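Local coordinates for putative exported protein (Bordetella pertussis Tohama I, PDB 2PFY) that binds pyroglutamic acid and probably serves as the extracytoplasmic solute receptor of a tripartite ATP-independent periplasmic (TRAP) transporter, at residues P264-P267 / Q268-K271. Sequence-based numbering, arbitrary orientation.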
ATOM      1  N   PRO A 264      -4.381  -9.781 -19.910  1.00 26.31           N
ATOM      2  CA  PRO A 264      -4.508  -8.337 -19.861  1.00 26.36           C
ATOM      3  C   PRO A 264      -5.917  -7.974 -19.387  1.00 26.34           C
ATOM      4  O   PRO A 264      -6.771  -8.838 -19.214  1.00 26.22           O
ATOM      5  CB  PRO A 264      -4.316  -7.887 -21.327  1.00 27.28           C
ATOM      6  CG  PRO A 264      -3.947  -9.095 -22.086  1.00 26.71           C
ATOM      7  CD  PRO A 264      -4.301 -10.297 -21.297  1.00 26.01           C
ATOM      8  N   LEU A 265      -6.139  -6.697 -19.171  1.00 26.55           N
ATOM      9  CA  LEU A 265      -7.404  -6.228 -18.674  1.00 26.28           C
ATOM     10  C   LEU A 265      -8.416  -6.293 -19.846  1.00 26.90           C
ATOM     11  O   LEU A 265      -8.154  -5.730 -20.918  1.00 26.42           O
ATOM     12  CB  LEU A 265      -7.240  -4.779 -18.174  1.00 26.28           C
ATOM     13  CG  LEU A 265      -8.497  -4.123 -17.580  1.00 27.03           C
ATOM     14  CD1 LEU A 265      -9.015  -4.955 -16.414  1.00 25.26           C
ATOM     15  CD2 LEU A 265      -8.244  -2.695 -17.155  1.00 26.08           C
ATOM     16  N   PRO A 266      -9.547  -6.994 -19.649  1.00 27.58           N
ATOM     17  CA  PRO A 266     -10.580  -7.056 -20.718  1.00 28.48           C
ATOM     18  C   PRO A 266     -11.227  -5.675 -21.009  1.00 29.61           C
ATOM     19  O   PRO A 266     -11.367  -4.853 -20.092  1.00 28.83           O
ATOM     20  CB  PRO A 266     -11.620  -8.031 -20.147  1.00 28.02           C
ATOM     21  CG  PRO A 266     -10.953  -8.765 -19.052  1.00 29.47           C
ATOM     22  CD  PRO A 266      -9.935  -7.800 -18.472  1.00 26.87           C
ATOM     23  N   PRO A 267     -11.601  -5.407 -22.285  1.00 31.08           N
ATOM     24  CA  PRO A 267     -12.009  -4.034 -22.632  1.00 31.14           C
ATOM     25  C   PRO A 267     -13.277  -3.520 -21.964  1.00 31.73           C
ATOM     26  O   PRO A 267     -13.343  -2.340 -21.649  1.00 31.03           O
ATOM     27  CB  PRO A 267     -12.160  -4.073 -24.148  1.00 31.88           C
ATOM     28  CG  PRO A 267     -12.470  -5.536 -24.458  1.00 32.98           C
ATOM     29  CD  PRO A 267     -11.636  -6.308 -23.457  1.00 30.64           C
ATOM     30  N   GLN A 268     -14.267  -4.381 -21.731  1.00 32.32           N
ATOM     31  CA  GLN A 268     -15.463  -3.927 -21.019  1.00 32.93           C
ATOM     32  C   GLN A 268     -15.113  -3.607 -19.561  1.00 32.39           C
ATOM     33  O   GLN A 268     -15.467  -2.556 -19.058  1.00 31.99           O
ATOM     34  CB  GLN A 268     -16.576  -4.973 -21.102  1.00 33.10           C
ATOM     35  CG  GLN A 268     -17.888  -4.550 -20.422  1.00 34.94           C
ATOM     36  CD  GLN A 268     -18.617  -3.436 -21.150  1.00 34.99           C
ATOM     37  OE1 GLN A 268     -18.354  -3.155 -22.319  1.00 35.29           O
ATOM     38  NE2 GLN A 268     -19.547  -2.806 -20.457  1.00 36.84           N
ATOM     39  N   LEU A 269     -14.388  -4.506 -18.894  1.00 32.16           N
ATOM     40  CA  LEU A 269     -13.892  -4.209 -17.552  1.00 31.96           C
ATOM     41  C   LEU A 269     -13.068  -2.902 -17.574  1.00 30.89           C
ATOM     42  O   LEU A 269     -13.253  -2.037 -16.719  1.00 31.05           O
ATOM     43  CB  LEU A 269     -13.085  -5.396 -16.984  1.00 31.95           C
ATOM     44  CG  LEU A 269     -12.896  -5.380 -15.459  1.00 33.57           C
ATOM     45  CD1 LEU A 269     -14.238  -5.442 -14.707  1.00 32.41           C
ATOM     46  CD2 LEU A 269     -11.971  -6.511 -15.011  1.00 32.83           C
ATOM     47  N   ALA A 270     -12.205  -2.735 -18.570  1.00 30.64           N
ATOM     48  CA  ALA A 270     -11.386  -1.505 -18.644  1.00 31.45           C
ATOM     49  C   ALA A 270     -12.315  -0.300 -18.653  1.00 31.80           C
ATOM     50  O   ALA A 270     -12.153   0.613 -17.844  1.00 31.77           O
ATOM     51  CB  ALA A 270     -10.469  -1.488 -19.883  1.00 30.62           C
ATOM     52  N   LYS A 271     -13.312  -0.329 -19.546  1.00 32.20           N
ATOM     53  CA  LYS A 271     -14.296   0.756 -19.632  1.00 34.21           C
ATOM     54  C   LYS A 271     -14.996   1.024 -18.297  1.00 32.39           C
ATOM     55  O   LYS A 271     -15.115   2.161 -17.878  1.00 32.62           O
ATOM     56  CB  LYS A 271     -15.350   0.449 -20.727  1.00 33.83           C
ATOM     57  CG  LYS A 271     -15.185   1.256 -21.989  1.00 37.45           C
ATOM     58  CD  LYS A 271     -16.207   0.824 -23.079  1.00 38.14           C
ATOM     59  CE  LYS A 271     -17.502   1.662 -23.090  1.00 45.04           C
ATOM     60  NZ  LYS A 271     -18.444   1.326 -21.984  1.00 48.82           N
TER
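Leu265 reaches from the loop onto the first turn of a helix and divides its two methyls between neighbouring residues there. Its CD1 meets CD2 of Leu269 at 3.6 Å, the two side chains crossing at about a right angle, while its CD2 lies 3.7 Å from CB of Ala270 and equally near that residue's CA. The branched end of a leucine suits this double task, and the small methyl of Ala270 lets the incoming side chain settle close against the helix backbone. With CG of Leu265 anti to the backbone N (chi1 -179°), the branch is carried forward along the chain to meet the turn. Pro266 adds a looser apolar touch, its CD standing 4.2 Å from CD2 of Leu269.

The backbone bonds of the first turn hold Leu269 and Ala270 beside the loop. Pro266 occupies the N-cap position, and its carbonyl O accepts the N-H of Ala270 at 2.7 Å. One residue on, Pro267 O receives Lys271 N at 2.9 Å; these two bonds begin the i to i+4 ladder of the helix. Proline fits at Pro267 because the first turn of a helix asks for no amide hydrogen there, and its ring already holds phi near the helical value, at -65°.

Farther out, Leu265 also packs on Phe84 and Ala202 and Leu269 on Leu134, all in loops, whereas Gln268 turns its amide NE2 to a hydrogen bond with Glu272, one turn along the helix. This is a proline-rich helix N-terminus with a hydrophobic contact across the cap, a hydrophobic staple between Leu265 and Ala270, and it joins strand 261-264 to helix 267-287 at the surface of this periplasmic binding protein fold.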